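Pyruvate formate-lyase 2 (Archaeoglobus fulgidus, PDB 2F3O) is of unknown function but, as a glycyl radical enzyme of the pyruvate formate-lyase family, probably acts as a lyase through an organic radical. Local coordinates at residues R297-W308 and E350-V358; D424-F432 and N684-T692. All blocks are in the same frame, centred on the assembly; numbering follows the deposited sequence.

Contact 1 of 2, residues R297-W308 and E350-V358; sequences RELAFDILANLW and ELTYLMLEV
Leu304 and Val358 interlock as reciprocal knobs into holes: Leu304 enters the hole of Leu351, Leu354, Met355 and Val358, while Val358 sits among Phe301, Leu304, Ala305 and Trp308. The two methyls of Leu304 part company, CD1 lying 3.9 Å from Leu354 CD1 and CD2 turning to Met355 CE, 3.8 Å away. Val358 is held between two rings by CH-pi contacts: its CB stands over a face of Phe301, 4.3 Å from the centroid, and its CG2, anti to the backbone N, covers the five-membered ring of Trp308. Helix 297-310 packs on the connecting helix of a beta-alpha-beta unit, helix 350-362 between parallel strands 334-338 and 368-373, the segment axes 9.8 Å apart and crossing at -57°. Met355 SD lies 5.5 Å from the centroid of the Trp308 six-membered ring, oblique, a Met-aromatic contact, while Met355 CG touches Trp308 CH2 (3.7 Å); the indole NE1 bonds to Thr359. Farther out, the edge of Phe301 meets Leu354 CD2 and Glu357 CB, and the Glu357 carboxylate pairs with Arg384. At the outer edge Arg297 NH1 makes a salt bridge to Glu350 OE2 (3.0 Å) whose hydrogen bond is weak (120°), guanidinium and carboxylate planes well out of parallel.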
loop_
_atom_site.group_PDB
_atom_site.type_symbol
_atom_site.label_atom_id
_atom_site.label_comp_id
_atom_site.label_asym_id
_atom_site.label_seq_id
_atom_site.Cartn_x
_atom_site.Cartn_y
_atom_site.Cartn_z
ATOM N N ARG A 297 22.276 48.067 11.900
ATOM C CA ARG A 297 22.860 47.363 10.767
ATOM C C ARG A 297 24.254 46.815 11.043
ATOM O O ARG A 297 24.643 45.802 10.479
ATOM C CB ARG A 297 22.890 48.280 9.544
ATOM C CG ARG A 297 22.803 47.545 8.205
ATOM C CD ARG A 297 22.330 48.440 7.040
ATOM N NE ARG A 297 21.416 49.527 7.446
ATOM C CZ ARG A 297 20.102 49.410 7.697
ATOM N NH1 ARG A 297 19.484 48.232 7.616
ATOM N NH2 ARG A 297 19.397 50.486 8.049
ATOM N N GLU A 298 24.998 47.474 11.918
ATOM C CA GLU A 298 26.374 47.077 12.191
ATOM C C GLU A 298 26.451 45.907 13.184
ATOM O O GLU A 298 27.361 45.068 13.116
ATOM C CB GLU A 298 27.164 48.279 12.706
ATOM C CG GLU A 298 28.682 48.060 12.798
ATOM C CD GLU A 298 29.297 48.713 14.042
ATOM O OE1 GLU A 298 28.655 49.653 14.588
ATOM O OE2 GLU A 298 30.407 48.287 14.468
ATOM N N LEU A 299 25.495 45.866 14.111
ATOM C CA LEU A 299 25.365 44.747 15.041
ATOM C C LEU A 299 24.947 43.482 14.284
ATOM O O LEU A 299 25.541 42.413 14.471
ATOM C CB LEU A 299 24.335 45.069 16.122
ATOM C CG LEU A 299 24.005 43.926 17.083
ATOM C CD1 LEU A 299 25.217 43.589 17.921
ATOM C CD2 LEU A 299 22.841 44.289 17.967
ATOM N N ALA A 300 23.940 43.626 13.417
ATOM C CA ALA A 300 23.475 42.549 12.533
ATOM C C ALA A 300 24.590 41.965 11.691
ATOM O O ALA A 300 24.667 40.753 11.532
ATOM C CB ALA A 300 22.388 43.048 11.634
ATOM N N PHE A 301 25.443 42.842 11.167
ATOM C CA PHE A 301 26.657 42.454 10.460
ATOM C C PHE A 301 27.580 41.601 11.323
ATOM O O PHE A 301 28.092 40.589 10.856
ATOM C CB PHE A 301 27.410 43.700 10.001
ATOM C CG PHE A 301 28.452 43.437 8.950
ATOM C CD1 PHE A 301 28.102 43.368 7.623
ATOM C CD2 PHE A 301 29.786 43.297 9.282
ATOM C CE1 PHE A 301 29.063 43.144 6.654
ATOM C CE2 PHE A 301 30.742 43.075 8.310
ATOM C CZ PHE A 301 30.386 42.999 7.006
ATOM N N ASP A 302 27.782 42.011 12.574
ATOM C CA ASP A 302 28.719 41.341 13.482
ATOM C C ASP A 302 28.207 39.965 13.864
ATOM O O ASP A 302 28.991 39.018 13.992
ATOM C CB ASP A 302 28.934 42.165 14.763
ATOM C CG ASP A 302 30.148 43.108 14.690
ATOM O OD1 ASP A 302 31.027 42.920 13.806
ATOM O OD2 ASP A 302 30.218 44.028 15.550
ATOM N N ILE A 303 26.891 39.877 14.051
ATOM C CA ILE A 303 26.199 38.617 14.330
ATOM C C ILE A 303 26.425 37.582 13.206
ATOM O O ILE A 303 26.831 36.440 13.458
ATOM C CB ILE A 303 24.691 38.884 14.544
ATOM C CG1 ILE A 303 24.434 39.538 15.905
ATOM C CG2 ILE A 303 23.900 37.635 14.475
ATOM C CD1 ILE A 303 23.022 40.065 16.062
ATOM N N LEU A 304 26.225 38.013 11.964
ATOM C CA LEU A 304 26.433 37.152 10.809
ATOM C C LEU A 304 27.892 36.820 10.636
ATOM O O LEU A 304 28.228 35.689 10.294
ATOM C CB LEU A 304 25.901 37.817 9.551
ATOM C CG LEU A 304 24.392 38.015 9.597
ATOM C CD1 LEU A 304 23.966 39.038 8.572
ATOM C CD2 LEU A 304 23.664 36.686 9.416
ATOM N N ALA A 305 28.754 37.798 10.901
ATOM C CA ALA A 305 30.203 37.601 10.834
ATOM C C ALA A 305 30.680 36.491 11.762
ATOM O O ALA A 305 31.501 35.655 11.366
ATOM C CB ALA A 305 30.938 38.899 11.142
ATOM N N ASN A 306 30.135 36.488 12.978
ATOM C CA ASN A 306 30.439 35.489 13.981
ATOM C C ASN A 306 30.089 34.070 13.538
ATOM O O ASN A 306 30.861 33.135 13.765
ATOM C CB ASN A 306 29.657 35.815 15.234
ATOM C CG ASN A 306 30.294 35.257 16.482
ATOM O OD1 ASN A 306 30.883 34.175 16.506
ATOM N ND2 ASN A 306 30.178 36.007 17.538
ATOM N N LEU A 307 28.916 33.931 12.920
ATOM C CA LEU A 307 28.461 32.662 12.351
ATOM C C LEU A 307 29.409 32.167 11.243
ATOM O O LEU A 307 29.886 31.027 11.298
ATOM C CB LEU A 307 27.058 32.847 11.785
ATOM C CG LEU A 307 25.988 31.753 11.812
ATOM C CD1 LEU A 307 24.968 32.088 10.746
ATOM C CD2 LEU A 307 26.537 30.391 11.557
ATOM N N TRP A 308 29.668 33.028 10.255
ATOM C CA TRP A 308 30.571 32.698 9.162
ATOM C C TRP A 308 31.897 32.222 9.709
ATOM O O TRP A 308 32.384 31.163 9.315
ATOM C CB TRP A 308 30.814 33.915 8.284
ATOM C CG TRP A 308 30.008 34.041 7.003
ATOM C CD1 TRP A 308 30.509 34.283 5.753
ATOM C CD2 TRP A 308 28.577 33.995 6.852
ATOM N NE1 TRP A 308 29.489 34.354 4.833
ATOM C CE2 TRP A 308 28.295 34.197 5.482
ATOM C CE3 TRP A 308 27.508 33.797 7.736
ATOM C CZ2 TRP A 308 27.002 34.202 4.984
ATOM C CZ3 TRP A 308 26.221 33.801 7.235
ATOM C CH2 TRP A 308 25.978 34.004 5.875
ATOM N N GLU A 350 17.286 42.676 1.793
ATOM C CA GLU A 350 18.428 43.443 2.287
ATOM C C GLU A 350 19.435 42.542 2.997
ATOM O O GLU A 350 20.622 42.872 3.122
ATOM C CB GLU A 350 17.961 44.543 3.240
ATOM C CG GLU A 350 18.919 45.746 3.325
ATOM C CD GLU A 350 18.977 46.388 4.725
ATOM O OE1 GLU A 350 17.909 46.555 5.379
ATOM O OE2 GLU A 350 20.109 46.733 5.153
ATOM N N LEU A 351 18.960 41.387 3.446
ATOM C CA LEU A 351 19.808 40.469 4.163
ATOM C C LEU A 351 20.675 39.683 3.194
ATOM O O LEU A 351 21.723 39.171 3.579
ATOM C CB LEU A 351 18.947 39.551 5.008
ATOM C CG LEU A 351 19.569 38.859 6.205
ATOM C CD1 LEU A 351 20.372 39.816 7.071
ATOM C CD2 LEU A 351 18.444 38.261 6.975
ATOM N N THR A 352 20.237 39.596 1.938
ATOM C CA THR A 352 21.031 38.950 0.895
ATOM C C THR A 352 22.311 39.739 0.691
ATOM O O THR A 352 23.405 39.167 0.697
ATOM C CB THR A 352 20.291 38.889 -0.451
ATOM O OG1 THR A 352 18.988 38.340 -0.261
ATOM C CG2 THR A 352 21.054 38.061 -1.442
ATOM N N TYR A 353 22.157 41.058 0.549
ATOM C CA TYR A 353 23.276 41.979 0.340
ATOM C C TYR A 353 24.265 41.941 1.496
ATOM O O TYR A 353 25.481 41.889 1.289
ATOM C CB TYR A 353 22.755 43.405 0.179
ATOM C CG TYR A 353 22.093 43.685 -1.144
ATOM C CD1 TYR A 353 20.709 43.677 -1.265
ATOM C CD2 TYR A 353 22.851 43.980 -2.272
ATOM C CE1 TYR A 353 20.093 43.946 -2.482
ATOM C CE2 TYR A 353 22.250 44.246 -3.494
ATOM C CZ TYR A 353 20.870 44.226 -3.598
ATOM O OH TYR A 353 20.268 44.491 -4.819
ATOM N N LEU A 354 23.716 41.969 2.709
ATOM C CA LEU A 354 24.488 41.876 3.938
ATOM C C LEU A 354 25.377 40.664 3.927
ATOM O O LEU A 354 26.558 40.758 4.207
ATOM C CB LEU A 354 23.567 41.772 5.147
ATOM C CG LEU A 354 23.437 43.030 5.981
ATOM C CD1 LEU A 354 23.010 42.632 7.385
ATOM C CD2 LEU A 354 24.764 43.785 5.992
ATOM N N MET A 355 24.801 39.529 3.566
ATOM C CA MET A 355 25.534 38.291 3.575
ATOM C C MET A 355 26.665 38.248 2.557
ATOM O O MET A 355 27.677 37.603 2.795
ATOM C CB MET A 355 24.578 37.120 3.443
ATOM C CG MET A 355 23.901 36.842 4.748
ATOM S SD MET A 355 22.432 35.869 4.533
ATOM C CE MET A 355 21.815 35.772 6.203
ATOM N N LEU A 356 26.500 38.970 1.453
ATOM C CA LEU A 356 27.532 39.088 0.436
ATOM C C LEU A 356 28.687 39.909 0.997
ATOM O O LEU A 356 29.857 39.571 0.787
ATOM C CB LEU A 356 26.964 39.780 -0.804
ATOM C CG LEU A 356 27.382 39.443 -2.240
ATOM C CD1 LEU A 356 27.167 40.682 -3.084
ATOM C CD2 LEU A 356 28.815 38.938 -2.409
ATOM N N GLU A 357 28.343 40.981 1.712
ATOM C CA GLU A 357 29.328 41.884 2.319
ATOM C C GLU A 357 30.217 41.221 3.345
ATOM O O GLU A 357 31.426 41.384 3.290
ATOM C CB GLU A 357 28.638 43.049 2.998
ATOM C CG GLU A 357 28.477 44.279 2.172
ATOM C CD GLU A 357 28.273 45.484 3.067
ATOM O OE1 GLU A 357 27.149 46.040 3.060
ATOM O OE2 GLU A 357 29.228 45.840 3.811
ATOM N N VAL A 358 29.613 40.489 4.283
ATOM C CA VAL A 358 30.374 39.756 5.292
ATOM C C VAL A 358 31.240 38.687 4.628
ATOM O O VAL A 358 32.388 38.483 5.023
ATOM C CB VAL A 358 29.479 39.207 6.446
ATOM C CG1 VAL A 358 28.211 38.723 5.930
ATOM C CG2 VAL A 358 30.133 38.079 7.191
#

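Contact 2 of 2, residues D424-F432 and N684-T692; sequences DGCVEIAPF and NLPNGASLT
Val427 packs on the carbonyl of Ala689: CB is 3.4 Å from Ala689 O, both methyls flank the same oxygen, and CG1 also touches Ser690 CB. Beside it two CA-H...O contacts run in opposite directions, Gly688 CA to Val427 O (3.5 Å) and Glu428 CA to Asn687 O (3.3 Å). Ile429 turns CG1 onto Pro686 O (3.4 Å), in the type I turn Leu685-Gly688. One water donates to Ile429 O and Asn687 OD1. The Glu428 and Asn687 side chains lie alongside, and both are held by Ser439, OE1 through its OG and ND2 through its O. Bent at chi2 (102°), Glu428 brings OE2 back to Val427 N (2.9 Å) and, weakly, to Cys426 N. Replacing Glu428 by alanine would probably leave these amides without their carboxylate and the Cys426 loop less firmly set. Gly425-Glu428 matches the Gly-Cys-Val-Glu motif of glycerol dehydratase relatives, whose cysteine, probably matched by Cys426, is thought to carry a transient thiyl radical. Ser690 OG bonds to Ala751 O, beside Gly752, predicted site of a glycyl radical absent from this structure. Without a direct hydrogen bond, aliphatic packing on carbonyl oxygens, CA-H...O contacts and one water join the probable cysteine loop to the glycine-radical family region.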
loop_
_atom_site.group_PDB
_atom_site.type_symbol
_atom_site.label_atom_id
_atom_site.label_comp_id
_atom_site.label_asym_id
_atom_site.label_seq_id
_atom_site.Cartn_x
_atom_site.Cartn_y
_atom_site.Cartn_z
ATOM N N ASP A 424 23.862 22.564 -1.222
ATOM C CA ASP A 424 24.696 22.085 -0.119
ATOM C C ASP A 424 26.031 21.564 -0.681
ATOM O O ASP A 424 26.123 21.194 -1.871
ATOM C CB ASP A 424 24.001 20.979 0.685
ATOM C CG ASP A 424 23.674 19.745 -0.166
ATOM O OD1 ASP A 424 22.631 19.766 -0.857
ATOM O OD2 ASP A 424 24.445 18.756 -0.125
ATOM N N GLY A 425 27.047 21.529 0.176
ATOM C CA GLY A 425 28.364 21.059 -0.230
ATOM C C GLY A 425 29.104 21.981 -1.181
ATOM O O GLY A 425 29.248 23.163 -0.905
ATOM N N CYS A 426 29.578 21.440 -2.297
ATOM C CA CYS A 426 30.134 22.255 -3.354
ATOM C C CYS A 426 29.081 22.873 -4.260
ATOM O O CYS A 426 28.878 24.099 -4.273
ATOM C CB CYS A 426 31.001 21.407 -4.245
ATOM S SG CYS A 426 32.179 20.475 -3.369
ATOM N N VAL A 427 28.470 22.019 -5.085
ATOM C CA VAL A 427 27.602 22.476 -6.181
ATOM C C VAL A 427 26.249 21.769 -6.228
ATOM O O VAL A 427 25.440 22.033 -7.124
ATOM C CB VAL A 427 28.281 22.301 -7.582
ATOM C CG1 VAL A 427 29.636 22.951 -7.612
ATOM C CG2 VAL A 427 28.405 20.833 -7.956
ATOM N N GLU A 428 26.018 20.869 -5.272
ATOM C CA GLU A 428 24.810 20.039 -5.214
ATOM C C GLU A 428 23.523 20.800 -4.905
ATOM O O GLU A 428 23.491 21.654 -4.017
ATOM C CB GLU A 428 25.001 18.939 -4.192
ATOM C CG GLU A 428 26.300 18.192 -4.384
ATOM C CD GLU A 428 27.373 18.623 -3.404
ATOM O OE1 GLU A 428 27.343 18.172 -2.246
ATOM O OE2 GLU A 428 28.247 19.423 -3.786
ATOM N N ILE A 429 22.470 20.485 -5.658
ATOM C CA ILE A 429 21.178 21.146 -5.512
ATOM C C ILE A 429 20.106 20.150 -5.078
ATOM O O ILE A 429 20.209 18.940 -5.341
ATOM C CB ILE A 429 20.747 21.850 -6.800
ATOM C CG1 ILE A 429 20.764 20.882 -7.978
ATOM C CG2 ILE A 429 21.658 23.019 -7.093
ATOM C CD1 ILE A 429 19.950 21.383 -9.134
ATOM N N ALA A 430 19.079 20.672 -4.410
ATOM C CA ALA A 430 18.101 19.844 -3.698
ATOM C C ALA A 430 16.929 20.702 -3.288
ATOM O O ALA A 430 17.107 21.874 -3.013
ATOM C CB ALA A 430 18.740 19.196 -2.445
ATOM N N PRO A 431 15.717 20.127 -3.281
ATOM C CA PRO A 431 14.568 20.762 -2.610
ATOM C C PRO A 431 14.913 21.096 -1.162
ATOM O O PRO A 431 15.487 20.266 -0.476
ATOM C CB PRO A 431 13.473 19.687 -2.671
ATOM C CG PRO A 431 14.160 18.443 -3.168
ATOM C CD PRO A 431 15.335 18.874 -3.953
ATOM N N PHE A 432 14.592 22.307 -0.722
ATOM C CA PHE A 432 14.989 22.754 0.595
ATOM C C PHE A 432 14.119 22.206 1.698
ATOM O O PHE A 432 12.932 22.504 1.799
ATOM C CB PHE A 432 15.035 24.283 0.649
ATOM C CG PHE A 432 15.495 24.856 1.971
ATOM C CD1 PHE A 432 16.576 24.328 2.654
ATOM C CD2 PHE A 432 14.861 25.969 2.505
ATOM C CE1 PHE A 432 16.983 24.871 3.869
ATOM C CE2 PHE A 432 15.265 26.520 3.716
ATOM C CZ PHE A 432 16.327 25.974 4.397
ATOM N N ASN A 684 19.350 17.139 -17.399
ATOM C CA ASN A 684 19.518 15.779 -16.890
ATOM C C ASN A 684 20.541 15.608 -15.789
ATOM O O ASN A 684 20.945 14.486 -15.510
ATOM C CB ASN A 684 19.948 14.861 -18.006
ATOM C CG ASN A 684 18.927 14.753 -19.060
ATOM O OD1 ASN A 684 19.175 15.090 -20.211
ATOM N ND2 ASN A 684 17.744 14.303 -18.680
ATOM N N LEU A 685 20.963 16.696 -15.157
ATOM C CA LEU A 685 22.038 16.611 -14.175
ATOM C C LEU A 685 21.609 17.117 -12.797
ATOM O O LEU A 685 22.145 18.108 -12.329
ATOM C CB LEU A 685 23.220 17.425 -14.684
ATOM C CG LEU A 685 24.641 17.152 -14.204
ATOM C CD1 LEU A 685 25.067 15.725 -14.446
ATOM C CD2 LEU A 685 25.568 18.088 -14.926
ATOM N N PRO A 686 20.666 16.423 -12.114
ATOM C CA PRO A 686 20.057 17.107 -10.969
ATOM C C PRO A 686 20.854 17.110 -9.664
ATOM O O PRO A 686 20.338 17.578 -8.667
ATOM C CB PRO A 686 18.761 16.328 -10.764
ATOM C CG PRO A 686 19.125 14.942 -11.167
ATOM C CD PRO A 686 20.104 15.066 -12.291
ATOM N N ASN A 687 22.074 16.596 -9.644
ATOM C CA ASN A 687 22.879 16.702 -8.435
ATOM C C ASN A 687 23.963 17.788 -8.539
ATOM O O ASN A 687 24.836 17.879 -7.699
ATOM C CB ASN A 687 23.489 15.348 -8.080
ATOM C CG ASN A 687 23.993 15.281 -6.644
ATOM O OD1 ASN A 687 23.224 15.312 -5.688
ATOM N ND2 ASN A 687 25.293 15.178 -6.496
ATOM N N GLY A 688 23.891 18.614 -9.581
ATOM C CA GLY A 688 24.797 19.760 -9.751
ATOM C C GLY A 688 25.972 19.562 -10.694
ATOM O O GLY A 688 26.327 18.434 -11.033
ATOM N N ALA A 689 26.578 20.668 -11.114
ATOM C CA ALA A 689 27.773 20.618 -11.962
ATOM C C ALA A 689 28.772 21.637 -11.483
ATOM O O ALA A 689 28.390 22.678 -10.976
ATOM C CB ALA A 689 27.431 20.891 -13.397
ATOM N N SER A 690 30.055 21.341 -11.635
ATOM C CA SER A 690 31.082 22.300 -11.255
ATOM C C SER A 690 31.850 22.850 -12.452
ATOM O O SER A 690 32.592 22.117 -13.113
ATOM C CB SER A 690 32.061 21.679 -10.276
ATOM O OG SER A 690 33.245 22.442 -10.195
ATOM N N LEU A 691 31.659 24.139 -12.717
ATOM C CA LEU A 691 32.460 24.866 -13.691
ATOM C C LEU A 691 33.320 25.925 -12.990
ATOM O O LEU A 691 32.784 26.857 -12.377
ATOM C CB LEU A 691 31.570 25.521 -14.743
ATOM C CG LEU A 691 32.265 26.436 -15.741
ATOM C CD1 LEU A 691 33.268 25.642 -16.563
ATOM C CD2 LEU A 691 31.243 27.136 -16.623
ATOM N N THR A 692 34.644 25.780 -13.083
ATOM C CA THR A 692 35.569 26.754 -12.498
ATOM C C THR A 692 36.302 27.546 -13.561
ATOM O O THR A 692 36.951 26.962 -14.428
ATOM C CB THR A 692 36.639 26.057 -11.707
ATOM O OG1 THR A 692 36.044 24.998 -10.961
ATOM C CG2 THR A 692 37.332 27.034 -10.783
HETATM O O HOH W 1 21.771 17.111 -4.055
#

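In the fold
The centre of contact 1 lies about 23 Å from the chain centre, that of contact 2 about 9 Å; both are largely buried. Their centres are about 25 Å apart and their nearest atoms about 11 Å, without touching. One mixed sheet relates them: helix 350-362 of contact 1 links strands 334-338 and 368-373 at one border, while segment 684-692 of contact 2 runs into strand 692-696 at the other. Asn368, at the start of the strand that follows helix 350-362, also makes a weak hydrogen bond to Gly425 O. Contact 2 adjoins the probable active site, its Glu428 side chain about 3 Å from a bound glycerol, probably from the crystallisation liquor; contact 1 is structural packing.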